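Local coordinates for Arf-GAP with coiled-coil, ANK repeat and PH domain-containing protein 2 (Homo sapiens, PDB 6IF3) that activates GTP hydrolysis by the small GTPase ARF6 and, through the ankyrin-repeat domain to which this chain belongs, engages RAB35, at residues His83-Val94 / Ile117-Ile126; Gln104-Leu115 / Val127-Glu137. One frame throughout, in Å; residues are numbered along the deposited sequence. Where two conformers were deposited one is given.

Contact 1. Residues His83-Val94 / Ile117-Ile126; sequences HHATVLGHTGQV and IAVEAANADI
Ile126 is a knob in a hole made by Ala85, Thr86, Thr91 and Val94: CD1 goes to Gly89 and CG2 to Thr86, and both touch Val94. With CG1 anti to the carbonyl carbon (chi1 -67°) and the chain extended beyond it, Ile126 CD1 reaches the turn between helix 81-88 and helix 91-99 and rests 3.8 Å from Gly89 CA. Ile126 CG1 passes Thr91 OG1 at 3.7 Å, while Ile126 CG2 lies against Val94 CG1 and Thr86 CG2. Val94 meets the isoleucine at about a right angle, its CG2 4.0 Å from Ile126 CD1. Cutting Ile126 back to an alanine is likely to open a gap against Gly89 and Val94 and deprive Thr86 and Thr91 of an apolar neighbour.

On helix 114-120, Ile117 divides its contacts similarly. Ile117 CG2 lies 3.9 Å from both Thr86 CG2 and Val87 CG2; Ile117 CD1 approaches the His83 ring obliquely, 3.4 Å from His83 CE1. Thr86 offers only its methyl here, because OG1 sits beside its own backbone N and bonds to Leu82 O.

Polar groups meet at the loop ends, through water. Gly89, of positive phi, closes a Schellman motif; its O and Asn123 ND2 share water 1. Asn123 OD1 caps helix 124-141 by accepting from Ile126 N at 3.0 Å. Water 2 joins Thr91 OG1 to Asp125 OD2, while Asp125 OD1 bonds to a polar side chain of another protein's chain. The chemistry is divided: no direct hydrogen bond crosses between the segments, and methyl packing joins ANK 2 to ANK 3 with water bridging polar groups at the loop ends.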
loop_
_atom_site.group_PDB
_atom_site.type_symbol
_atom_site.label_atom_id
_atom_site.label_comp_id
_atom_site.label_asym_id
_atom_site.label_seq_id
_atom_site.Cartn_x
_atom_site.Cartn_y
_atom_site.Cartn_z
ATOM N N HIS A 83 -3.227 8.093 -14.720
ATOM C CA HIS A 83 -2.383 9.271 -14.427
ATOM C C HIS A 83 -3.245 10.462 -14.024
ATOM O O HIS A 83 -3.041 11.094 -12.990
ATOM C CB HIS A 83 -1.525 9.691 -15.646
ATOM C CG HIS A 83 -0.879 11.050 -15.485
ATOM N ND1 HIS A 83 0.450 11.217 -15.161
ATOM C CD2 HIS A 83 -1.394 12.300 -15.601
ATOM C CE1 HIS A 83 0.730 12.506 -15.082
ATOM N NE2 HIS A 83 -0.375 13.187 -15.342
ATOM N N HIS A 84 -4.232 10.779 -14.842
ATOM C CA HIS A 84 -5.053 11.940 -14.552
ATOM C C HIS A 84 -5.879 11.803 -13.287
ATOM O O HIS A 84 -6.029 12.784 -12.541
ATOM C CB HIS A 84 -5.993 12.235 -15.758
ATOM C CG HIS A 84 -5.269 12.778 -16.950
ATOM N ND1 HIS A 84 -4.701 14.038 -16.965
ATOM C CD2 HIS A 84 -5.008 12.228 -18.162
ATOM C CE1 HIS A 84 -4.138 14.245 -18.141
ATOM N NE2 HIS A 84 -4.307 13.167 -18.880
ATOM N N ALA A 85 -6.416 10.609 -13.033
ATOM C CA ALA A 85 -7.192 10.405 -11.817
ATOM C C ALA A 85 -6.305 10.559 -10.581
ATOM O O ALA A 85 -6.726 11.089 -9.544
ATOM C CB ALA A 85 -7.832 9.051 -11.821
ATOM N N THR A 86 -5.054 10.092 -10.701
ATOM C CA THR A 86 -4.100 10.233 -9.598
ATOM C C THR A 86 -3.781 11.697 -9.325
ATOM O O THR A 86 -3.803 12.147 -8.185
ATOM C CB THR A 86 -2.817 9.446 -9.896
ATOM O OG1 THR A 86 -3.166 8.066 -10.009
ATOM C CG2 THR A 86 -1.775 9.599 -8.750
ATOM N N VAL A 87 -3.436 12.450 -10.367
ATOM C CA VAL A 87 -3.152 13.874 -10.228
ATOM C C VAL A 87 -4.320 14.634 -9.584
ATOM O O VAL A 87 -4.103 15.455 -8.695
ATOM C CB VAL A 87 -2.826 14.482 -11.595
ATOM C CG1 VAL A 87 -2.766 16.006 -11.513
ATOM C CG2 VAL A 87 -1.474 13.904 -12.093
ATOM N N LEU A 88 -5.558 14.305 -9.975
ATOM C CA LEU A 88 -6.713 15.051 -9.447
ATOM C C LEU A 88 -7.192 14.544 -8.075
ATOM O O LEU A 88 -8.045 15.176 -7.449
ATOM C CB LEU A 88 -7.858 15.006 -10.445
ATOM C CG LEU A 88 -7.510 15.708 -11.760
ATOM C CD1 LEU A 88 -8.668 15.554 -12.711
ATOM C CD2 LEU A 88 -7.221 17.191 -11.561
ATOM N N GLY A 89 -6.630 13.428 -7.593
ATOM C CA GLY A 89 -6.990 12.896 -6.273
ATOM C C GLY A 89 -8.300 12.126 -6.311
ATOM O O GLY A 89 -8.976 11.971 -5.295
ATOM N N HIS A 90 -8.670 11.653 -7.501
ATOM C CA HIS A 90 -9.908 10.882 -7.671
ATOM C C HIS A 90 -9.751 9.420 -7.269
ATOM O O HIS A 90 -9.584 8.506 -8.115
ATOM C CB HIS A 90 -10.377 10.984 -9.118
ATOM C CG HIS A 90 -10.802 12.362 -9.493
ATOM N ND1 HIS A 90 -11.169 12.711 -10.781
ATOM C CD2 HIS A 90 -10.927 13.490 -8.750
ATOM C CE1 HIS A 90 -11.513 13.986 -10.807
ATOM N NE2 HIS A 90 -11.368 14.487 -9.592
ATOM N N THR A 91 -9.809 9.200 -5.959
ATOM C CA THR A 91 -9.541 7.890 -5.377
ATOM C C THR A 91 -10.447 6.784 -5.936
ATOM O O THR A 91 -9.978 5.681 -6.252
ATOM C CB THR A 91 -9.694 7.944 -3.863
ATOM O OG1 THR A 91 -8.913 9.037 -3.328
ATOM C CG2 THR A 91 -9.197 6.651 -3.252
ATOM N N GLY A 92 -11.725 7.088 -6.109
ATOM C CA GLY A 92 -12.656 6.077 -6.608
ATOM C C GLY A 92 -12.331 5.663 -8.042
ATOM O O GLY A 92 -12.378 4.468 -8.360
ATOM N N GLN A 93 -12.006 6.633 -8.884
ATOM C CA GLN A 93 -11.598 6.324 -10.247
ATOM C C GLN A 93 -10.298 5.538 -10.277
ATOM O O GLN A 93 -10.149 4.643 -11.102
ATOM C CB GLN A 93 -11.465 7.598 -11.090
ATOM C CG GLN A 93 -12.797 8.293 -11.335
ATOM C CD GLN A 93 -12.619 9.652 -12.009
ATOM O OE1 GLN A 93 -11.506 10.169 -12.107
ATOM N NE2 GLN A 93 -13.724 10.225 -12.477
ATOM N N VAL A 94 -9.353 5.851 -9.385
ATOM C CA VAL A 94 -8.106 5.061 -9.291
ATOM C C VAL A 94 -8.448 3.589 -8.974
ATOM O O VAL A 94 -7.941 2.651 -9.589
ATOM C CB VAL A 94 -7.155 5.655 -8.218
ATOM C CG1 VAL A 94 -5.998 4.682 -7.880
ATOM C CG2 VAL A 94 -6.588 6.993 -8.727
ATOM N N ILE A 117 3.682 10.201 -8.447
ATOM C CA ILE A 117 2.809 11.370 -8.304
ATOM C C ILE A 117 2.094 11.331 -6.947
ATOM O O ILE A 117 2.127 12.316 -6.194
ATOM C CB ILE A 117 1.821 11.417 -9.475
ATOM C CG1 ILE A 117 2.613 11.670 -10.751
ATOM C CG2 ILE A 117 0.746 12.493 -9.259
ATOM C CD1 ILE A 117 1.791 11.514 -12.000
ATOM N N ALA A 118 1.472 10.200 -6.643
ATOM C CA ALA A 118 0.787 10.019 -5.349
ATOM C C ALA A 118 1.697 10.158 -4.135
ATOM O O ALA A 118 1.282 10.720 -3.123
ATOM C CB ALA A 118 0.074 8.649 -5.354
ATOM N N VAL A 119 2.930 9.671 -4.235
ATOM C CA VAL A 119 3.875 9.785 -3.142
ATOM C C VAL A 119 4.260 11.252 -2.970
ATOM O O VAL A 119 4.347 11.752 -1.838
ATOM C CB VAL A 119 5.139 8.915 -3.380
ATOM C CG1 VAL A 119 6.240 9.289 -2.424
ATOM C CG2 VAL A 119 4.818 7.451 -3.198
ATOM N N GLU A 120 4.545 11.954 -4.067
ATOM C CA GLU A 120 4.902 13.371 -3.951
ATOM C C GLU A 120 3.758 14.179 -3.354
ATOM O O GLU A 120 3.990 15.151 -2.626
ATOM C CB GLU A 120 5.265 13.972 -5.310
ATOM C CG GLU A 120 5.726 15.425 -5.220
ATOM C CD GLU A 120 5.909 16.087 -6.579
ATOM O OE1 GLU A 120 4.933 16.128 -7.365
ATOM O OE2 GLU A 120 7.039 16.536 -6.863
ATOM N N ALA A 121 2.530 13.779 -3.686
ATOM C CA ALA A 121 1.331 14.445 -3.159
ATOM C C ALA A 121 1.022 14.034 -1.727
ATOM O O ALA A 121 0.083 14.583 -1.130
ATOM C CB ALA A 121 0.127 14.136 -4.045
ATOM N N ALA A 122 1.788 13.073 -1.190
ATOM C CA ALA A 122 1.563 12.507 0.158
ATOM C C ALA A 122 0.107 12.065 0.333
ATOM O O ALA A 122 -0.535 12.324 1.342
ATOM C CB ALA A 122 1.954 13.475 1.229
ATOM N N ASN A 123 -0.397 11.392 -0.683
ATOM C CA ASN A 123 -1.787 10.956 -0.698
ATOM C C ASN A 123 -1.895 9.537 -0.172
ATOM O O ASN A 123 -1.675 8.572 -0.917
ATOM C CB ASN A 123 -2.327 11.046 -2.119
ATOM C CG ASN A 123 -3.823 10.838 -2.189
ATOM O OD1 ASN A 123 -4.369 9.955 -1.525
ATOM N ND2 ASN A 123 -4.503 11.657 -2.992
ATOM N N ALA A 124 -2.166 9.392 1.124
ATOM C CA ALA A 124 -2.142 8.062 1.714
ATOM C C ALA A 124 -3.085 7.069 1.045
ATOM O O ALA A 124 -2.726 5.907 0.823
ATOM C CB ALA A 124 -2.469 8.155 3.144
ATOM N N ASP A 125 -4.286 7.526 0.705
ATOM C CA ASP A 125 -5.281 6.614 0.158
ATOM C C ASP A 125 -4.875 6.128 -1.226
ATOM O O ASP A 125 -5.002 4.936 -1.525
ATOM C CB ASP A 125 -6.663 7.284 0.085
ATOM C CG ASP A 125 -7.326 7.419 1.434
ATOM O OD1 ASP A 125 -6.850 6.795 2.417
ATOM O OD2 ASP A 125 -8.353 8.123 1.536
ATOM N N ILE A 126 -4.409 7.031 -2.091
ATOM C CA ILE A 126 -4.107 6.590 -3.443
ATOM C C ILE A 126 -2.807 5.788 -3.445
ATOM O O ILE A 126 -2.691 4.805 -4.173
ATOM C CB ILE A 126 -4.064 7.770 -4.434
ATOM C CG1 ILE A 126 -5.486 8.338 -4.570
ATOM C CG2 ILE A 126 -3.619 7.293 -5.823
ATOM C CD1 ILE A 126 -5.666 9.434 -5.640
HETATM O O HOH W 1 -7.485 11.965 -2.921
HETATM O O HOH W 2 -9.360 9.389 -0.763
#

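Contact 2. Residues Gln104-Leu115 / Val127-Glu137; sequences QHATDEEGKDPL and VTLLRLARMNE
Arg134 reaches from helix 124-141 to the loop residues Gln104, His105 and Asp113. From CB its chain extends to NE. Arg134 CG lies 3.3 Å from Gln104 NE2, and CD passes beside Gln104 OE1. Arg134 NE donates to Gln104 OE1 at 2.7 Å, nearly straight at 174°; the oxygen lies in the guanidinium plane, but the donor stands above the amide plane. CZ is sandwiched, with Leu115 CD2 over one face and His105 CE1 over the other. At the tip, Arg134 NH2 forms a salt bridge with Asp113 OD2 at 3.4 Å, its hydrogen bond weak, and donates to water 4; Asp113 OD1 caps Ser116 N.

The Gln104 amide is also gripped at its other end: NE2 donates to Leu130 O at 3.0 Å, a carbonyl that also accepts from Arg134 N. His105 NE2 bonds to the syn lone pair of Glu137 OE1 at 2.7 Å, in the ring plane. Next to these polar groups, Leu115 is a knob among Val127, Leu130, Arg131 and Arg134, and Leu130 CD1 packs 3.6 Å from Leu115 CA. A long loop folded against a helix-turn-helix pair is the ankyrin-repeat arrangement, here with the loop entering ANK 3 held on its second helix.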
loop_
_atom_site.group_PDB
_atom_site.type_symbol
_atom_site.label_atom_id
_atom_site.label_comp_id
_atom_site.label_asym_id
_atom_site.label_seq_id
_atom_site.Cartn_x
_atom_site.Cartn_y
_atom_site.Cartn_z
ATOM N N GLN A 104 -0.319 0.579 -14.176
ATOM C CA GLN A 104 0.135 1.629 -13.268
ATOM C C GLN A 104 1.629 1.863 -13.390
ATOM O O GLN A 104 2.175 2.755 -12.747
ATOM C CB GLN A 104 -0.229 1.303 -11.831
ATOM C CG GLN A 104 0.583 0.167 -11.196
ATOM C CD GLN A 104 0.470 0.221 -9.698
ATOM O OE1 GLN A 104 1.101 1.059 -9.040
ATOM N NE2 GLN A 104 -0.366 -0.648 -9.143
ATOM N N HIS A 105 2.294 1.065 -14.216
ATOM C CA HIS A 105 3.736 1.234 -14.438
ATOM C C HIS A 105 4.015 2.248 -15.561
ATOM O O HIS A 105 5.157 2.701 -15.702
ATOM C CB HIS A 105 4.361 -0.124 -14.738
ATOM C CG HIS A 105 4.147 -1.097 -13.622
ATOM N ND1 HIS A 105 4.955 -1.132 -12.507
ATOM C CD2 HIS A 105 3.153 -1.988 -13.395
ATOM C CE1 HIS A 105 4.503 -2.048 -11.670
ATOM N NE2 HIS A 105 3.410 -2.581 -12.185
ATOM N N ALA A 106 2.978 2.590 -16.324
ATOM C CA ALA A 106 3.107 3.560 -17.414
ATOM C C ALA A 106 3.672 4.879 -16.904
ATOM O O ALA A 106 3.217 5.399 -15.875
ATOM C CB ALA A 106 1.730 3.793 -18.080
ATOM N N THR A 107 4.673 5.420 -17.592
ATOM C CA THR A 107 5.144 6.766 -17.265
ATOM C C THR A 107 4.801 7.727 -18.381
ATOM O O THR A 107 4.752 7.334 -19.549
ATOM C CB THR A 107 6.653 6.842 -17.034
ATOM O OG1 THR A 107 7.360 6.404 -18.209
ATOM C CG2 THR A 107 7.087 5.987 -15.848
ATOM N N ASP A 108 4.559 8.985 -18.034
ATOM C CA ASP A 108 4.228 9.953 -19.066
ATOM C C ASP A 108 5.530 10.430 -19.742
ATOM O O ASP A 108 6.617 9.885 -19.502
ATOM C CB ASP A 108 3.413 11.122 -18.497
ATOM C CG ASP A 108 4.173 11.977 -17.486
ATOM O OD1 ASP A 108 5.382 11.756 -17.231
ATOM O OD2 ASP A 108 3.557 12.944 -16.959
ATOM N N GLU A 109 5.417 11.418 -20.630
ATOM C CA GLU A 109 6.598 11.879 -21.363
ATOM C C GLU A 109 7.629 12.575 -20.455
ATOM O O GLU A 109 8.783 12.733 -20.832
ATOM C CB GLU A 109 6.198 12.808 -22.506
ATOM C CG GLU A 109 5.625 12.070 -23.735
ATOM C CD GLU A 109 6.646 11.129 -24.425
ATOM O OE1 GLU A 109 7.838 11.466 -24.529
ATOM O OE2 GLU A 109 6.256 10.008 -24.811
ATOM N N GLU A 110 7.223 12.973 -19.259
ATOM C CA GLU A 110 8.164 13.525 -18.293
ATOM C C GLU A 110 8.779 12.453 -17.398
ATOM O O GLU A 110 9.608 12.761 -16.540
ATOM C CB GLU A 110 7.473 14.570 -17.429
ATOM C CG GLU A 110 7.170 15.817 -18.168
ATOM C CD GLU A 110 6.790 16.929 -17.235
ATOM O OE1 GLU A 110 6.320 16.621 -16.119
ATOM O OE2 GLU A 110 7.006 18.109 -17.602
ATOM N N GLY A 111 8.365 11.205 -17.591
ATOM C CA GLY A 111 8.933 10.092 -16.851
ATOM C C GLY A 111 8.237 9.739 -15.542
ATOM O O GLY A 111 8.772 8.955 -14.747
ATOM N N LYS A 112 7.070 10.318 -15.290
ATOM C CA LYS A 112 6.381 10.077 -14.011
ATOM C C LYS A 112 5.328 8.971 -14.097
ATOM O O LYS A 112 4.542 8.917 -15.047
ATOM C CB LYS A 112 5.714 11.364 -13.513
ATOM C CG LYS A 112 6.662 12.535 -13.341
ATOM C CD LYS A 112 5.959 13.766 -12.786
ATOM C CE LYS A 112 6.951 14.895 -12.533
ATOM N NZ LYS A 112 6.359 16.094 -11.862
ATOM N N ASP A 113 5.304 8.082 -13.097
ATOM C CA ASP A 113 4.212 7.121 -12.987
ATOM C C ASP A 113 3.236 7.538 -11.886
ATOM O O ASP A 113 3.531 8.444 -11.096
ATOM C CB ASP A 113 4.739 5.657 -12.781
ATOM C CG ASP A 113 5.485 5.425 -11.500
ATOM O OD1 ASP A 113 5.443 6.223 -10.544
ATOM O OD2 ASP A 113 6.141 4.355 -11.464
ATOM N N PRO A 114 2.066 6.880 -11.838
ATOM C CA PRO A 114 1.067 7.285 -10.856
ATOM C C PRO A 114 1.559 7.189 -9.435
ATOM O O PRO A 114 1.253 8.078 -8.644
ATOM C CB PRO A 114 -0.067 6.308 -11.106
ATOM C CG PRO A 114 -0.040 6.139 -12.591
ATOM C CD PRO A 114 1.460 6.052 -12.899
ATOM N N LEU A 115 2.339 6.162 -9.129
ATOM C CA LEU A 115 2.835 6.037 -7.750
ATOM C C LEU A 115 3.747 7.222 -7.380
ATOM O O LEU A 115 3.606 7.767 -6.279
ATOM C CB LEU A 115 3.615 4.724 -7.534
ATOM C CG LEU A 115 4.160 4.525 -6.106
ATOM C CD1 LEU A 115 3.028 4.454 -5.068
ATOM C CD2 LEU A 115 5.069 3.274 -6.061
ATOM N N VAL A 127 -1.832 6.163 -2.623
ATOM C CA VAL A 127 -0.622 5.336 -2.550
ATOM C C VAL A 127 -0.996 3.922 -2.089
ATOM O O VAL A 127 -0.480 2.921 -2.615
ATOM C CB VAL A 127 0.439 5.943 -1.618
ATOM C CG1 VAL A 127 1.549 4.956 -1.347
ATOM C CG2 VAL A 127 0.992 7.261 -2.224
ATOM N N THR A 128 -1.877 3.842 -1.094
ATOM C CA THR A 128 -2.307 2.538 -0.574
ATOM C C THR A 128 -2.951 1.659 -1.673
ATOM O O THR A 128 -2.579 0.485 -1.825
ATOM C CB THR A 128 -3.277 2.700 0.582
ATOM O OG1 THR A 128 -2.574 3.312 1.682
ATOM C CG2 THR A 128 -3.844 1.320 1.052
ATOM N N LEU A 129 -3.858 2.221 -2.460
ATOM C CA LEU A 129 -4.488 1.462 -3.556
ATOM C C LEU A 129 -3.439 1.018 -4.591
ATOM O O LEU A 129 -3.463 -0.135 -5.045
ATOM C CB LEU A 129 -5.571 2.282 -4.270
ATOM C CG LEU A 129 -6.774 2.669 -3.397
ATOM C CD1 LEU A 129 -7.761 3.475 -4.272
ATOM C CD2 LEU A 129 -7.480 1.440 -2.798
ATOM N N LEU A 130 -2.542 1.924 -4.982
ATOM C CA LEU A 130 -1.517 1.584 -5.973
ATOM C C LEU A 130 -0.595 0.496 -5.432
ATOM O O LEU A 130 -0.279 -0.444 -6.162
ATOM C CB LEU A 130 -0.684 2.828 -6.355
ATOM C CG LEU A 130 -1.440 3.881 -7.167
ATOM C CD1 LEU A 130 -0.644 5.189 -7.281
ATOM C CD2 LEU A 130 -1.719 3.378 -8.579
ATOM N N ARG A 131 -0.177 0.597 -4.164
ATOM C CA ARG A 131 0.745 -0.379 -3.608
ATOM C C ARG A 131 0.068 -1.725 -3.416
ATOM O O ARG A 131 0.670 -2.745 -3.674
ATOM C CB ARG A 131 1.322 0.117 -2.281
ATOM C CG ARG A 131 2.226 1.330 -2.444
ATOM C CD ARG A 131 3.665 1.055 -2.054
ATOM N NE ARG A 131 4.554 2.164 -2.398
ATOM C CZ ARG A 131 5.103 2.993 -1.512
ATOM N NH1 ARG A 131 4.853 2.846 -0.229
ATOM N NH2 ARG A 131 5.905 3.969 -1.911
ATOM N N LEU A 132 -1.194 -1.729 -2.979
ATOM C CA LEU A 132 -1.873 -3.027 -2.771
ATOM C C LEU A 132 -2.179 -3.719 -4.113
ATOM O O LEU A 132 -2.130 -4.949 -4.220
ATOM C CB LEU A 132 -3.138 -2.854 -1.942
ATOM C CG LEU A 132 -2.762 -2.472 -0.490
ATOM C CD1 LEU A 132 -3.992 -2.480 0.380
ATOM C CD2 LEU A 132 -1.634 -3.358 0.131
ATOM N N ALA A 133 -2.435 -2.922 -5.153
ATOM C CA ALA A 133 -2.573 -3.512 -6.494
ATOM C C ALA A 133 -1.250 -4.098 -6.998
ATOM O O ALA A 133 -1.250 -5.141 -7.662
ATOM C CB ALA A 133 -3.102 -2.477 -7.463
ATOM N N ARG A 134 -0.127 -3.442 -6.686
ATOM C CA ARG A 134 1.186 -3.995 -7.006
ATOM C C ARG A 134 1.425 -5.300 -6.247
ATOM O O ARG A 134 1.982 -6.232 -6.791
ATOM C CB ARG A 134 2.312 -3.003 -6.692
ATOM C CG ARG A 134 2.293 -1.770 -7.594
ATOM C CD ARG A 134 3.644 -1.027 -7.627
ATOM N NE ARG A 134 3.609 0.153 -8.492
ATOM C CZ ARG A 134 4.687 0.742 -9.000
ATOM N NH1 ARG A 134 5.896 0.238 -8.770
ATOM N NH2 ARG A 134 4.556 1.810 -9.777
ATOM N N MET A 135 1.022 -5.349 -4.980
ATOM C CA MET A 135 1.170 -6.569 -4.202
ATOM C C MET A 135 0.424 -7.734 -4.888
ATOM O O MET A 135 0.945 -8.842 -4.976
ATOM C CB MET A 135 0.649 -6.335 -2.776
ATOM C CG MET A 135 0.887 -7.510 -1.844
ATOM S SD MET A 135 0.140 -7.242 -0.221
ATOM C CE MET A 135 1.240 -6.037 0.482
ATOM N N ASN A 136 -0.782 -7.456 -5.381
ATOM C CA ASN A 136 -1.536 -8.444 -6.144
ATOM C C ASN A 136 -0.792 -8.864 -7.406
ATOM O O ASN A 136 -0.770 -10.043 -7.746
ATOM C CB ASN A 136 -2.915 -7.909 -6.520
ATOM C CG ASN A 136 -3.870 -7.918 -5.336
ATOM O OD1 ASN A 136 -3.581 -8.533 -4.303
ATOM N ND2 ASN A 136 -5.022 -7.266 -5.489
ATOM N N GLU A 137 -0.173 -7.899 -8.074
ATOM C CA GLU A 137 0.643 -8.230 -9.267
ATOM C C GLU A 137 1.768 -9.175 -8.893
ATOM O O GLU A 137 2.021 -10.187 -9.573
ATOM C CB GLU A 137 1.223 -6.967 -9.897
ATOM C CG GLU A 137 0.199 -5.996 -10.444
ATOM C CD GLU A 137 0.853 -4.809 -11.146
ATOM O OE1 GLU A 137 2.100 -4.788 -11.251
ATOM O OE2 GLU A 137 0.117 -3.918 -11.628
HETATM O O HOH W 3 -0.231 -2.330 -13.630
HETATM O O HOH W 4 2.340 3.421 -10.371
HETATM O O HOH W 5 -1.884 -2.638 -10.709
#

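How the contacts relate
Contact 1 and contact 2 have centres about 10 Å apart and share helix 114-120 and helix 124-141, each taking a different portion of both. Their segments alternate along the chain. They touch directly: Thr86 CG2 of contact 1 lies 3.4 Å from Pro114 O of contact 2, and Thr91 CG2 is 3.6 Å from Leu129 CD1. Within the shared helix pair, Ala118 C meets Val127 CG2 at 3.5 Å. Contact 1 thus packs successive repeats by their helices, while contact 2 ties the connecting loop onto the last. Both border the other protein's chain, contact 1 through Ala122 and Ala124 and contact 2 through Val127, Leu132 and Met135.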